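Putative NAD-dependent epimerase/dehydratase (Bacillus halodurans, PDB 3E8X) binds NADP and is probably an epimerase or dehydratase of the short-chain dehydrogenase/reductase superfamily, though its substrate is unknown. Local coordinates at residues V70-F82 / K102-T114. Sequence-based numbering, arbitrary orientation.
Sequences VVANLEEDFSHAF and KTILIDLWGAIKT. With NAP (NADP nicotinamide-adenine-dinucleotide phosphate), chain B.
L74 lies against helix 100-121, its two methyls parting along it: CD2 lies 3.5 Å from CG2 of T114, while CD1 meets CG2 of I106, two turns away. CA of L74 and CA of G110 are the nearest such pair across the segments, 5.5 Å apart. The backbone of L74 is held too, because NZ of K113 donates to its O over 2.7 Å, in the carbonyl plane and with a C=O...N angle of 156°. On the cofactor side, the backbone N of L74 is 3.1 Å from N1A of the adenine. E75 follows in the type I turn N73-E76, where OD1 of N73 accepts from the backbone N of E75, an Asx turn, and also takes a weak hydrogen bond from N6A of the adenine. The helix borders the same amino group, CD1 of I106 being 3.1 Å from N6A. From the turn the chain of E75, extended beyond CG, crosses the side chain of I106 and brings OE2 2.8 Å from NZ of K102, a salt bridge made through the syn lone pair. An alanine in place of E75 would probably leave the K102 ammonium without this carboxylate and uncover CD1 of I106. Further on, F78 has CG between its backbone N and carbonyl carbon (chi1 58°), which turns the ring edge to the helix, CZ being 3.8 Å from CB of K113, while CD2 of L74 rests over one face. F82 ends the contact, its CE2 3.8 Å from O of T114. A loop after a parallel strand meeting a helix in this way is characteristic of the adenine wall of the dinucleotide site in a Rossmann fold, as in the short-chain dehydrogenase/reductase family.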
loop_
_atom_site.group_PDB
_atom_site.type_symbol
_atom_site.label_atom_id
_atom_site.label_comp_id
_atom_site.label_asym_id
_atom_site.label_seq_id
_atom_site.Cartn_x
_atom_site.Cartn_y
_atom_site.Cartn_z
ATOM N N VAL A 70 7.698 -26.404 -0.330
ATOM C CA VAL A 70 7.909 -25.717 -1.595
ATOM C C VAL A 70 8.861 -24.561 -1.326
ATOM O O VAL A 70 8.680 -23.791 -0.359
ATOM C CB VAL A 70 6.572 -25.223 -2.253
ATOM C CG1 VAL A 70 5.660 -26.382 -2.481
ATOM C CG2 VAL A 70 5.848 -24.099 -1.396
ATOM N N VAL A 71 9.860 -24.457 -2.192
ATOM C CA VAL A 71 10.928 -23.467 -2.089
ATOM C C VAL A 71 10.557 -22.314 -3.033
ATOM O O VAL A 71 10.507 -22.482 -4.236
ATOM C CB VAL A 71 12.316 -24.134 -2.449
ATOM C CG1 VAL A 71 13.484 -23.107 -2.446
ATOM C CG2 VAL A 71 12.564 -25.322 -1.499
ATOM N N ALA A 72 10.219 -21.159 -2.458
ATOM C CA ALA A 72 9.765 -20.012 -3.225
ATOM C C ALA A 72 9.985 -18.783 -2.358
ATOM O O ALA A 72 10.167 -18.900 -1.167
ATOM C CB ALA A 72 8.306 -20.158 -3.601
ATOM N N ASN A 73 9.982 -17.614 -2.989
ATOM C CA ASN A 73 10.353 -16.354 -2.369
ATOM C C ASN A 73 9.295 -15.335 -2.824
ATOM O O ASN A 73 9.032 -15.209 -3.987
ATOM C CB ASN A 73 11.780 -16.030 -2.860
ATOM C CG ASN A 73 12.354 -14.745 -2.314
ATOM O OD1 ASN A 73 11.673 -13.765 -2.098
ATOM N ND2 ASN A 73 13.671 -14.738 -2.154
ATOM N N LEU A 74 8.719 -14.580 -1.918
ATOM C CA LEU A 74 7.704 -13.565 -2.288
ATOM C C LEU A 74 8.234 -12.408 -3.176
ATOM O O LEU A 74 7.449 -11.674 -3.770
ATOM C CB LEU A 74 7.041 -12.978 -1.024
ATOM C CG LEU A 74 6.084 -13.883 -0.210
ATOM C CD1 LEU A 74 5.758 -13.228 1.184
ATOM C CD2 LEU A 74 4.826 -14.178 -1.040
ATOM N N GLU A 75 9.555 -12.243 -3.220
ATOM C CA GLU A 75 10.190 -11.230 -4.015
ATOM C C GLU A 75 10.554 -11.713 -5.425
ATOM O O GLU A 75 10.961 -10.912 -6.256
ATOM C CB GLU A 75 11.424 -10.701 -3.290
ATOM C CG GLU A 75 11.085 -10.062 -1.946
ATOM C CD GLU A 75 12.246 -9.341 -1.311
ATOM O OE1 GLU A 75 13.088 -10.024 -0.704
ATOM O OE2 GLU A 75 12.303 -8.089 -1.395
ATOM N N GLU A 76 10.380 -13.002 -5.696
ATOM C CA GLU A 76 10.647 -13.577 -6.990
ATOM C C GLU A 76 9.365 -14.183 -7.535
ATOM O O GLU A 76 8.300 -13.957 -6.980
ATOM C CB GLU A 76 11.766 -14.613 -6.842
ATOM C CG GLU A 76 13.071 -13.952 -6.403
ATOM C CD GLU A 76 14.195 -14.903 -6.072
ATOM O OE1 GLU A 76 13.984 -16.134 -6.017
ATOM O OE2 GLU A 76 15.309 -14.371 -5.846
ATOM N N ASP A 77 9.437 -14.920 -8.631
ATOM C CA ASP A 77 8.270 -15.628 -9.161
ATOM C C ASP A 77 7.979 -16.845 -8.262
ATOM O O ASP A 77 8.742 -17.786 -8.212
ATOM C CB ASP A 77 8.556 -16.081 -10.594
ATOM C CG ASP A 77 7.342 -16.616 -11.311
ATOM O OD1 ASP A 77 6.360 -17.038 -10.661
ATOM O OD2 ASP A 77 7.392 -16.624 -12.558
ATOM N N PHE A 78 6.879 -16.812 -7.537
ATOM C CA PHE A 78 6.556 -17.907 -6.630
ATOM C C PHE A 78 5.280 -18.677 -7.025
ATOM O O PHE A 78 4.725 -19.415 -6.193
ATOM C CB PHE A 78 6.461 -17.392 -5.186
ATOM C CG PHE A 78 5.431 -16.302 -4.985
ATOM C CD1 PHE A 78 4.145 -16.615 -4.637
ATOM C CD2 PHE A 78 5.762 -14.976 -5.141
ATOM C CE1 PHE A 78 3.182 -15.615 -4.475
ATOM C CE2 PHE A 78 4.833 -13.998 -4.969
ATOM C CZ PHE A 78 3.549 -14.312 -4.626
ATOM N N SER A 79 4.833 -18.517 -8.281
ATOM C CA SER A 79 3.569 -19.097 -8.730
ATOM C C SER A 79 3.552 -20.624 -8.633
ATOM O O SER A 79 2.526 -21.198 -8.326
ATOM C CB SER A 79 3.174 -18.634 -10.146
ATOM O OG SER A 79 4.241 -18.710 -11.050
ATOM N N HIS A 80 4.693 -21.273 -8.848
ATOM C CA HIS A 80 4.782 -22.740 -8.701
ATOM C C HIS A 80 4.287 -23.242 -7.343
ATOM O O HIS A 80 3.772 -24.355 -7.248
ATOM C CB HIS A 80 6.214 -23.244 -8.966
ATOM C CG HIS A 80 7.245 -22.718 -8.008
ATOM N ND1 HIS A 80 7.743 -21.428 -8.076
ATOM C CD2 HIS A 80 7.901 -23.321 -6.985
ATOM C CE1 HIS A 80 8.653 -21.260 -7.132
ATOM N NE2 HIS A 80 8.763 -22.390 -6.453
ATOM N N ALA A 81 4.425 -22.400 -6.319
ATOM C CA ALA A 81 4.060 -22.724 -4.923
ATOM C C ALA A 81 2.584 -23.038 -4.751
ATOM O O ALA A 81 2.231 -23.765 -3.834
ATOM C CB ALA A 81 4.434 -21.573 -3.997
ATOM N N PHE A 82 1.750 -22.518 -5.657
ATOM C CA PHE A 82 0.284 -22.558 -5.521
ATOM C C PHE A 82 -0.359 -23.750 -6.223
ATOM O O PHE A 82 -1.572 -23.885 -6.203
ATOM C CB PHE A 82 -0.321 -21.250 -6.005
ATOM C CG PHE A 82 -0.133 -20.109 -5.044
ATOM C CD1 PHE A 82 1.091 -19.506 -4.893
ATOM C CD2 PHE A 82 -1.177 -19.631 -4.303
ATOM C CE1 PHE A 82 1.265 -18.464 -3.976
ATOM C CE2 PHE A 82 -1.002 -18.576 -3.432
ATOM C CZ PHE A 82 0.225 -18.007 -3.270
ATOM N N LYS A 102 11.250 -3.628 3.561
ATOM C CA LYS A 102 10.759 -5.003 3.494
ATOM C C LYS A 102 9.319 -5.137 4.027
ATOM O O LYS A 102 8.602 -5.986 3.602
ATOM C CB LYS A 102 11.761 -5.960 4.160
ATOM C CG LYS A 102 13.122 -6.060 3.372
ATOM C CD LYS A 102 12.921 -6.416 1.856
ATOM C CE LYS A 102 14.281 -6.632 1.147
ATOM N NZ LYS A 102 14.185 -6.382 -0.306
ATOM N N THR A 103 8.904 -4.254 4.918
ATOM C CA THR A 103 7.512 -4.158 5.334
ATOM C C THR A 103 6.645 -3.868 4.132
ATOM O O THR A 103 5.657 -4.543 3.939
ATOM C CB THR A 103 7.319 -3.039 6.376
ATOM O OG1 THR A 103 8.267 -3.221 7.415
ATOM C CG2 THR A 103 5.920 -3.007 6.941
ATOM N N ILE A 104 7.022 -2.887 3.310
ATOM C CA ILE A 104 6.349 -2.639 2.015
ATOM C C ILE A 104 6.363 -3.851 1.075
ATOM O O ILE A 104 5.337 -4.241 0.498
ATOM C CB ILE A 104 6.994 -1.454 1.217
ATOM C CG1 ILE A 104 6.930 -0.152 2.004
ATOM C CG2 ILE A 104 6.263 -1.215 -0.125
ATOM C CD1 ILE A 104 7.699 1.068 1.342
ATOM N N LEU A 105 7.548 -4.407 0.881
ATOM C CA LEU A 105 7.761 -5.437 -0.127
ATOM C C LEU A 105 7.207 -6.822 0.285
ATOM O O LEU A 105 6.750 -7.551 -0.589
ATOM C CB LEU A 105 9.239 -5.492 -0.536
ATOM C CG LEU A 105 9.744 -4.263 -1.320
ATOM C CD1 LEU A 105 11.250 -4.374 -1.666
ATOM C CD2 LEU A 105 8.883 -4.049 -2.622
ATOM N N ILE A 106 7.220 -7.165 1.591
ATOM C CA ILE A 106 6.727 -8.467 2.081
ATOM C C ILE A 106 5.294 -8.347 2.613
ATOM O O ILE A 106 4.360 -8.899 2.045
ATOM C CB ILE A 106 7.682 -9.086 3.141
ATOM C CG1 ILE A 106 9.103 -9.169 2.572
ATOM C CG2 ILE A 106 7.186 -10.467 3.645
ATOM C CD1 ILE A 106 9.275 -10.066 1.383
ATOM N N ASP A 107 5.115 -7.598 3.691
ATOM C CA ASP A 107 3.834 -7.570 4.376
ATOM C C ASP A 107 2.721 -7.028 3.478
ATOM O O ASP A 107 1.556 -7.444 3.623
ATOM C CB ASP A 107 3.910 -6.745 5.693
ATOM C CG ASP A 107 5.037 -7.200 6.614
ATOM O OD1 ASP A 107 4.769 -7.498 7.792
ATOM O OD2 ASP A 107 6.199 -7.281 6.160
ATOM N N LEU A 108 3.047 -6.072 2.599
ATOM C CA LEU A 108 2.026 -5.421 1.781
ATOM C C LEU A 108 2.021 -5.998 0.364
ATOM O O LEU A 108 1.047 -6.644 -0.071
ATOM C CB LEU A 108 2.214 -3.911 1.769
ATOM C CG LEU A 108 1.286 -3.072 0.858
ATOM C CD1 LEU A 108 -0.199 -3.463 1.017
ATOM C CD2 LEU A 108 1.436 -1.538 1.064
ATOM N N TRP A 109 3.123 -5.760 -0.360
ATOM C CA TRP A 109 3.216 -6.102 -1.770
ATOM C C TRP A 109 3.188 -7.612 -1.928
ATOM O O TRP A 109 2.481 -8.114 -2.772
ATOM C CB TRP A 109 4.462 -5.459 -2.362
ATOM C CG TRP A 109 4.714 -5.661 -3.813
ATOM C CD1 TRP A 109 5.821 -6.213 -4.364
ATOM C CD2 TRP A 109 3.885 -5.247 -4.908
ATOM N NE1 TRP A 109 5.733 -6.171 -5.737
ATOM C CE2 TRP A 109 4.552 -5.591 -6.092
ATOM C CE3 TRP A 109 2.648 -4.601 -4.998
ATOM C CZ2 TRP A 109 4.031 -5.303 -7.375
ATOM C CZ3 TRP A 109 2.130 -4.313 -6.269
ATOM C CH2 TRP A 109 2.829 -4.685 -7.439
ATOM N N GLY A 110 3.918 -8.338 -1.074
ATOM C CA GLY A 110 3.894 -9.820 -1.063
ATOM C C GLY A 110 2.507 -10.417 -0.879
ATOM O O GLY A 110 2.134 -11.362 -1.569
ATOM N N ALA A 111 1.741 -9.855 0.054
ATOM C CA ALA A 111 0.372 -10.254 0.314
ATOM C C ALA A 111 -0.502 -9.986 -0.875
ATOM O O ALA A 111 -1.299 -10.841 -1.266
ATOM C CB ALA A 111 -0.199 -9.558 1.592
ATOM N N ILE A 112 -0.348 -8.801 -1.460
ATOM C CA ILE A 112 -1.082 -8.430 -2.666
ATOM C C ILE A 112 -0.841 -9.405 -3.822
ATOM O O ILE A 112 -1.799 -9.845 -4.469
ATOM C CB ILE A 112 -0.795 -6.966 -3.122
ATOM C CG1 ILE A 112 -1.416 -5.976 -2.097
ATOM C CG2 ILE A 112 -1.252 -6.778 -4.605
ATOM C CD1 ILE A 112 -1.103 -4.433 -2.352
ATOM N N LYS A 113 0.408 -9.761 -4.067
ATOM C CA LYS A 113 0.715 -10.764 -5.063
ATOM C C LYS A 113 0.175 -12.162 -4.710
ATOM O O LYS A 113 -0.177 -12.903 -5.618
ATOM C CB LYS A 113 2.218 -10.792 -5.359
ATOM C CG LYS A 113 2.809 -9.448 -5.959
ATOM C CD LYS A 113 4.268 -9.536 -6.357
ATOM C CE LYS A 113 5.215 -9.605 -5.133
ATOM N NZ LYS A 113 6.693 -9.667 -5.475
ATOM N N THR A 114 0.122 -12.543 -3.425
ATOM C CA THR A 114 -0.394 -13.874 -3.023
ATOM C C THR A 114 -1.889 -13.972 -3.294
ATOM O O THR A 114 -2.398 -15.017 -3.714
ATOM C CB THR A 114 -0.149 -14.211 -1.510
ATOM O OG1 THR A 114 -0.895 -13.311 -0.664
ATOM C CG2 THR A 114 1.319 -14.157 -1.181
HETATM P PA NAP B . 7.947 -14.264 12.109
HETATM O O1A NAP B . 8.805 -13.039 11.776
HETATM O O2A NAP B . 8.447 -15.279 13.115
HETATM O O5B NAP B . 7.560 -14.940 10.690
HETATM C C5B NAP B . 7.788 -14.310 9.416
HETATM C C4B NAP B . 8.220 -15.292 8.328
HETATM O O4B NAP B . 8.167 -14.580 7.079
HETATM C C3B NAP B . 9.661 -15.848 8.460
HETATM O O3B NAP B . 9.734 -17.283 8.530
HETATM C C2B NAP B . 10.364 -15.396 7.190
HETATM O O2B NAP B . 11.308 -16.327 6.607
HETATM C C1B NAP B . 9.167 -15.168 6.253
HETATM N N9A NAP B . 9.588 -14.344 5.091
HETATM C C8A NAP B . 10.250 -13.177 5.133
HETATM N N7A NAP B . 10.491 -12.770 3.871
HETATM C C5A NAP B . 9.966 -13.696 3.042
HETATM C C6A NAP B . 9.899 -13.829 1.652
HETATM N N6A NAP B . 10.434 -12.883 0.853
HETATM N N1A NAP B . 9.320 -14.916 1.091
HETATM C C2A NAP B . 8.795 -15.860 1.875
HETATM N N3A NAP B . 8.841 -15.768 3.219
HETATM C C4A NAP B . 9.416 -14.694 3.824
HETATM O O3 NAP B . 6.509 -13.698 12.647
HETATM P PN NAP B . 5.460 -14.411 13.677
HETATM O O1N NAP B . 5.878 -14.000 15.062
HETATM O O2N NAP B . 5.274 -15.827 13.179
HETATM O O5D NAP B . 4.102 -13.572 13.513
HETATM C C5D NAP B . 3.241 -13.779 12.399
HETATM C C4D NAP B . 2.727 -12.420 11.959
HETATM O O4D NAP B . 1.947 -11.798 12.981
HETATM C C3D NAP B . 3.870 -11.459 11.663
HETATM O O3D NAP B . 4.316 -11.670 10.314
HETATM C C2D NAP B . 3.294 -10.082 12.007
HETATM O O2D NAP B . 2.969 -9.318 10.866
HETATM C C1D NAP B . 1.999 -10.371 12.802
HETATM N N1N NAP B . 1.861 -9.670 14.117
HETATM C C2N NAP B . 2.885 -9.563 14.998
HETATM C C3N NAP B . 2.696 -8.906 16.233
HETATM C C7N NAP B . 3.792 -8.792 17.269
HETATM O O7N NAP B . 3.477 -8.515 18.441
HETATM N N7N NAP B . 5.058 -9.053 16.901
HETATM C C4N NAP B . 1.444 -8.366 16.537
HETATM C C5N NAP B . 0.415 -8.495 15.620
HETATM C C6N NAP B . 0.656 -9.154 14.426
HETATM P P2B NAP B . 12.754 -16.739 7.256
HETATM O O1X NAP B . 12.481 -17.892 8.183
HETATM O O2X NAP B . 13.587 -17.159 6.048
HETATM O O3X NAP B . 13.185 -15.488 7.991
#